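Local coordinates for uncharacterized protein VPA0106 (Vibrio parahaemolyticus, PDB 3U07) that is of unknown function, a protein with a signal sequence that combines DUF1254 and DUF1214 family regions, at residues W109-M114 against F136-Q141; A122-R127 against E153-D158. The protein carries 2 engineered substitutions. All coordinates share one frame; numbering follows the deposited sequence.

Interaction 1: W109-M114 against F136-Q141; sequences WILHTM and FMFAAQ
Leu111 and Thr113 meet the rings of Phe136 and Phe138 between two strands that run almost parallel (4°) yet lie 11.3 Å apart, too far for backbone pairing, so side chains alone make the contact. With chi1 at 168°, the Leu111 side chain extends away from its own amide nitrogen, carrying CD2 toward the two rings. Leu111 CD2 approaches Phe136 obliquely, 4.0 Å from Phe136 CD2. The same Leu111 CD2 lies at the edge of the Phe138 ring near its plane, 4.5 Å from Phe138 CZ. Leucine suits this buried place because its reach brings an apolar methyl to both rings. Thr113 and Phe138 reach for each other from opposite directions. Both branches of the threonine are used: Thr113 OG1 stands 3.4 Å from Phe138 CE2, oblique to the ring, and Thr113 CG2 is 3.6 Å from the same CE2. The hydroxyl is buried against this hydrocarbon but hydrogen-bonds to Asn121 OD1, which satisfies it, while the methyl adds apolar surface. Neighbouring strands finish the packing: Val98 of strand 96-100 touches both Leu111 and Phe138, Ala122 of strand 120-125 touches Thr113 and Phe138, and on strand 153-157 Glu153 and Val155 lie against Phe136 and Phe138.

Interaction 2: A122-R127 against E153-D158; sequences AAFSSR and EVVRVD
Ala122 begins the contact by setting its CB 4.0 Å from CG2 of Val155, with the alpha carbons of the pair 7.0 Å apart. This is the closer end of the two strands, and the small methyl suits it, since the branched valine supplies most of the bulk. Two residues on, Phe124 again points toward the strand 153-157 and bridges the wider separation there with its ring. CG lies beside the backbone N (chi1 -63°), which carries the far end of the ring out to the other strand. Val155 CG2 sits at the ring edge, near its plane, 3.7 Å from Phe124 CZ. Glu153 approaches the same end obliquely, with Glu153 CB 4.0 Å from Phe124 CZ and Glu153 CG 4.1 Å from Phe124 CE1. Only the aliphatic part of the glutamate packs here; the chain bends at chi2 (-66°) and leads the carboxylate away, as befits an exposed residue. Phe136 stacks on the Phe124 ring as well. At the end of its strand, Ser125 is also the N-cap of the helix that follows: its OG accepts from Arg127 N at 3.0 Å, using the short hydroxyl to cap the first turn of helix 126-129, while the Arg127 guanidinium forms a salt bridge with Glu313. With strand directions 157° apart and no hydrogen bond between them, the arrangement is apolar packing between outermost strands of two separate beta sheets.

In the fold
Following helix 26-52 and strands 82-90 and 96-100, the chain enters strand 109-115 and turns back into strand 120-125, its antiparallel neighbour. Helix 126-129 then carries it across to the mixed sheet, where strand 134-140 meets the first partner and closes the 21-residue loop of interaction 1. After a further connection, strand 153-157 lines up parallel to 134-140 and closes the 25-residue loop of interaction 2. The segments alternate along the sequence, so the two contacts cross rather than nest. Their centres are 4 Å apart, and backbone pairing joins them within each sheet, making one continuous interface that ties the antiparallel sheet to the mixed sheet inside the DUF1254 region.

Interaction 1: W109-M114 against F136-Q141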
loop_
_atom_site.group_PDB
_atom_site.type_symbol
_atom_site.label_atom_id
_atom_site.label_comp_id
_atom_site.label_asym_id
_atom_site.label_seq_id
_atom_site.Cartn_x
_atom_site.Cartn_y
_atom_site.Cartn_z
ATOM N N TRP A 109 4.441 9.493 10.587
ATOM C CA TRP A 109 3.037 9.451 10.188
ATOM C C TRP A 109 2.971 9.625 8.688
ATOM O O TRP A 109 3.882 10.188 8.078
ATOM C CB TRP A 109 2.216 10.558 10.853
ATOM C CG TRP A 109 2.648 11.950 10.486
ATOM C CD1 TRP A 109 3.606 12.703 11.102
ATOM C CD2 TRP A 109 2.133 12.753 9.417
ATOM N NE1 TRP A 109 3.717 13.927 10.487
ATOM C CE2 TRP A 109 2.824 13.985 9.452
ATOM C CE3 TRP A 109 1.152 12.550 8.438
ATOM C CZ2 TRP A 109 2.565 15.013 8.538
ATOM C CZ3 TRP A 109 0.894 13.572 7.530
ATOM C CH2 TRP A 109 1.597 14.789 7.588
ATOM N N ILE A 110 1.897 9.130 8.090
ATOM C CA ILE A 110 1.737 9.254 6.653
ATOM C C ILE A 110 0.274 9.148 6.243
ATOM O O ILE A 110 -0.479 8.345 6.800
ATOM C CB ILE A 110 2.558 8.167 5.907
ATOM C CG1 ILE A 110 2.446 8.367 4.395
ATOM C CG2 ILE A 110 2.079 6.773 6.315
ATOM C CD1 ILE A 110 3.489 7.612 3.613
ATOM N N LEU A 111 -0.130 10.006 5.311
ATOM C CA LEU A 111 -1.484 9.977 4.759
ATOM C C LEU A 111 -1.220 9.487 3.335
ATOM O O LEU A 111 -0.557 10.159 2.548
ATOM C CB LEU A 111 -2.114 11.372 4.744
ATOM C CG LEU A 111 -3.416 11.537 3.945
ATOM C CD1 LEU A 111 -4.465 10.540 4.423
ATOM C CD2 LEU A 111 -3.919 12.965 4.107
ATOM N N HIS A 112 -1.726 8.303 3.016
ATOM C CA HIS A 112 -1.491 7.700 1.710
ATOM C C HIS A 112 -2.791 7.431 0.956
ATOM O O HIS A 112 -3.673 6.744 1.463
ATOM C CB HIS A 112 -0.717 6.396 1.927
ATOM C CG HIS A 112 -0.473 5.608 0.681
ATOM N ND1 HIS A 112 -0.438 4.229 0.674
ATOM C CD2 HIS A 112 -0.233 5.995 -0.593
ATOM C CE1 HIS A 112 -0.192 3.802 -0.550
ATOM N NE2 HIS A 112 -0.062 4.856 -1.339
ATOM N N THR A 113 -2.905 7.970 -0.256
ATOM C CA THR A 113 -4.103 7.763 -1.059
ATOM C C THR A 113 -3.738 7.215 -2.423
ATOM O O THR A 113 -2.692 7.549 -2.976
ATOM C CB THR A 113 -4.911 9.082 -1.261
ATOM O OG1 THR A 113 -4.061 10.086 -1.830
ATOM C CG2 THR A 113 -5.471 9.589 0.069
HETATM N N MSE A 114 -4.608 6.365 -2.959
HETATM C CA MSE A 114 -4.387 5.762 -4.270
HETATM C C MSE A 114 -5.693 5.759 -5.041
HETATM O O MSE A 114 -6.768 5.658 -4.447
HETATM C CB MSE A 114 -3.873 4.325 -4.112
HETATM C CG MSE A 114 -2.497 4.248 -3.455
HETATM SE SE MSE A 114 -1.830 2.430 -3.296
HETATM C CE MSE A 114 -2.908 1.957 -1.769
ATOM N N PHE A 136 -5.868 18.877 3.637
ATOM C CA PHE A 136 -5.571 18.356 2.312
ATOM C C PHE A 136 -6.843 18.101 1.534
ATOM O O PHE A 136 -7.668 17.273 1.912
ATOM C CB PHE A 136 -4.731 17.082 2.462
ATOM C CG PHE A 136 -3.479 17.294 3.278
ATOM C CD1 PHE A 136 -2.394 17.974 2.738
ATOM C CD2 PHE A 136 -3.403 16.852 4.594
ATOM C CE1 PHE A 136 -1.245 18.214 3.498
ATOM C CE2 PHE A 136 -2.255 17.087 5.364
ATOM C CZ PHE A 136 -1.177 17.770 4.811
HETATM N N MSE A 137 -7.004 18.839 0.442
HETATM C CA MSE A 137 -8.199 18.709 -0.365
HETATM C C MSE A 137 -7.990 17.835 -1.587
HETATM O O MSE A 137 -7.040 18.020 -2.342
HETATM C CB MSE A 137 -8.696 20.100 -0.796
HETATM C CG MSE A 137 -10.064 20.085 -1.475
HETATM SE SE MSE A 137 -10.761 21.871 -1.903
HETATM C CE MSE A 137 -10.060 21.981 -3.676
ATOM N N PHE A 138 -8.887 16.873 -1.757
ATOM C CA PHE A 138 -8.854 15.969 -2.892
ATOM C C PHE A 138 -10.026 16.353 -3.781
ATOM O O PHE A 138 -11.170 16.393 -3.326
ATOM C CB PHE A 138 -8.998 14.521 -2.418
ATOM C CG PHE A 138 -7.869 14.073 -1.551
ATOM C CD1 PHE A 138 -7.790 14.489 -0.225
ATOM C CD2 PHE A 138 -6.840 13.298 -2.082
ATOM C CE1 PHE A 138 -6.698 14.142 0.568
ATOM C CE2 PHE A 138 -5.740 12.942 -1.301
ATOM C CZ PHE A 138 -5.669 13.367 0.025
ATOM N N ALA A 139 -9.739 16.643 -5.044
ATOM C CA ALA A 139 -10.786 17.035 -5.972
ATOM C C ALA A 139 -10.653 16.273 -7.267
ATOM O O ALA A 139 -9.547 15.866 -7.645
ATOM C CB ALA A 139 -10.711 18.545 -6.244
ATOM N N ALA A 140 -11.796 16.080 -7.924
ATOM C CA ALA A 140 -11.795 15.392 -9.167
ATOM C C ALA A 140 -10.995 16.258 -10.075
ATOM O O ALA A 140 -10.938 17.516 -9.954
ATOM C CB ALA A 140 -13.173 15.184 -9.745
ATOM N N GLN A 141 -10.350 15.572 -10.964
ATOM C CA GLN A 141 -9.531 16.230 -11.909
ATOM C C GLN A 141 -10.214 17.368 -12.675
ATOM O O GLN A 141 -9.561 18.374 -12.926
ATOM C CB GLN A 141 -8.985 15.147 -12.800
ATOM C CG GLN A 141 -7.986 15.666 -13.770
ATOM C CD GLN A 141 -6.712 16.155 -13.101
ATOM O OE1 GLN A 141 -6.514 17.347 -12.900
ATOM N NE2 GLN A 141 -5.838 15.225 -12.755
#

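Interaction 2: A122-R127 against E153-D158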
loop_
_atom_site.group_PDB
_atom_site.type_symbol
_atom_site.label_atom_id
_atom_site.label_comp_id
_atom_site.label_asym_id
_atom_site.label_seq_id
_atom_site.Cartn_x
_atom_site.Cartn_y
_atom_site.Cartn_z
ATOM N N ALA A 122 -1.131 10.575 -3.581
ATOM C CA ALA A 122 -0.776 11.437 -2.467
ATOM C C ALA A 122 -0.080 10.642 -1.376
ATOM O O ALA A 122 -0.475 9.518 -1.052
ATOM C CB ALA A 122 -2.005 12.132 -1.905
ATOM N N ALA A 123 0.974 11.230 -0.825
ATOM C CA ALA A 123 1.726 10.610 0.256
ATOM C C ALA A 123 2.278 11.737 1.116
ATOM O O ALA A 123 3.441 12.113 0.987
ATOM C CB ALA A 123 2.871 9.764 -0.304
ATOM N N PHE A 124 1.425 12.302 1.964
ATOM C CA PHE A 124 1.841 13.376 2.855
ATOM C C PHE A 124 2.356 12.694 4.111
ATOM O O PHE A 124 1.690 11.814 4.657
ATOM C CB PHE A 124 0.654 14.279 3.207
ATOM C CG PHE A 124 0.059 14.984 2.023
ATOM C CD1 PHE A 124 0.790 15.953 1.335
ATOM C CD2 PHE A 124 -1.225 14.667 1.579
ATOM C CE1 PHE A 124 0.250 16.598 0.222
ATOM C CE2 PHE A 124 -1.776 15.305 0.469
ATOM C CZ PHE A 124 -1.038 16.273 -0.215
ATOM N N SER A 125 3.538 13.085 4.572
ATOM C CA SER A 125 4.075 12.448 5.765
ATOM C C SER A 125 5.227 13.186 6.422
ATOM O O SER A 125 5.785 14.145 5.874
ATOM C CB SER A 125 4.535 11.025 5.437
ATOM O OG SER A 125 5.904 11.008 5.087
ATOM N N SER A 126 5.563 12.709 7.616
ATOM C CA SER A 126 6.647 13.239 8.426
ATOM C C SER A 126 7.964 13.222 7.651
ATOM O O SER A 126 8.822 14.080 7.845
ATOM C CB SER A 126 6.792 12.387 9.687
ATOM O OG SER A 126 6.922 11.011 9.350
ATOM N N ARG A 127 8.119 12.236 6.774
ATOM C CA ARG A 127 9.338 12.107 5.984
ATOM C C ARG A 127 9.637 13.385 5.214
ATOM O O ARG A 127 10.792 13.780 5.068
ATOM C CB ARG A 127 9.209 10.946 4.992
ATOM C CG ARG A 127 10.475 10.674 4.197
ATOM C CD ARG A 127 10.277 9.546 3.188
ATOM N NE ARG A 127 9.559 9.979 1.993
ATOM C CZ ARG A 127 10.123 10.610 0.967
ATOM N NH1 ARG A 127 11.421 10.884 0.980
ATOM N NH2 ARG A 127 9.384 10.972 -0.075
ATOM N N GLU A 153 -2.875 21.921 0.695
ATOM C CA GLU A 153 -2.521 21.347 -0.594
ATOM C C GLU A 153 -3.754 20.760 -1.253
ATOM O O GLU A 153 -4.686 20.332 -0.579
ATOM C CB GLU A 153 -1.474 20.242 -0.410
ATOM C CG GLU A 153 -0.178 20.689 0.260
ATOM C CD GLU A 153 0.612 21.682 -0.579
ATOM O OE1 GLU A 153 0.593 21.563 -1.824
ATOM O OE2 GLU A 153 1.266 22.570 0.005
ATOM N N VAL A 154 -3.748 20.747 -2.579
ATOM C CA VAL A 154 -4.848 20.200 -3.355
ATOM C C VAL A 154 -4.346 18.999 -4.149
ATOM O O VAL A 154 -3.319 19.076 -4.827
ATOM C CB VAL A 154 -5.406 21.234 -4.361
ATOM C CG1 VAL A 154 -6.524 20.609 -5.185
ATOM C CG2 VAL A 154 -5.909 22.469 -3.619
ATOM N N VAL A 155 -5.068 17.889 -4.056
ATOM C CA VAL A 155 -4.715 16.681 -4.794
ATOM C C VAL A 155 -5.776 16.425 -5.864
ATOM O O VAL A 155 -6.943 16.184 -5.542
ATOM C CB VAL A 155 -4.678 15.438 -3.884
ATOM C CG1 VAL A 155 -4.302 14.212 -4.706
ATOM C CG2 VAL A 155 -3.710 15.654 -2.744
ATOM N N ARG A 156 -5.379 16.494 -7.131
ATOM C CA ARG A 156 -6.310 16.226 -8.228
ATOM C C ARG A 156 -6.310 14.716 -8.453
ATOM O O ARG A 156 -5.255 14.126 -8.677
ATOM C CB ARG A 156 -5.856 16.947 -9.498
ATOM C CG ARG A 156 -5.980 18.463 -9.412
ATOM C CD ARG A 156 -7.437 18.912 -9.523
ATOM N NE ARG A 156 -7.577 20.357 -9.332
ATOM C CZ ARG A 156 -8.713 21.035 -9.486
ATOM N NH1 ARG A 156 -9.829 20.408 -9.839
ATOM N NH2 ARG A 156 -8.733 22.348 -9.284
ATOM N N VAL A 157 -7.481 14.085 -8.387
ATOM C CA VAL A 157 -7.552 12.634 -8.563
ATOM C C VAL A 157 -8.285 12.241 -9.843
ATOM O O VAL A 157 -9.244 12.898 -10.260
ATOM C CB VAL A 157 -8.218 11.949 -7.326
ATOM C CG1 VAL A 157 -7.467 12.341 -6.050
ATOM C CG2 VAL A 157 -9.687 12.347 -7.210
ATOM N N ASP A 158 -7.820 11.163 -10.465
ATOM C CA ASP A 158 -8.401 10.703 -11.718
ATOM C C ASP A 158 -9.546 9.713 -11.601
ATOM O O ASP A 158 -10.203 9.413 -12.597
ATOM C CB ASP A 158 -7.295 10.158 -12.620
ATOM C CG ASP A 158 -6.362 11.256 -13.108
ATOM O OD1 ASP A 158 -5.147 11.151 -12.871
ATOM O OD2 ASP A 158 -6.844 12.226 -13.728
#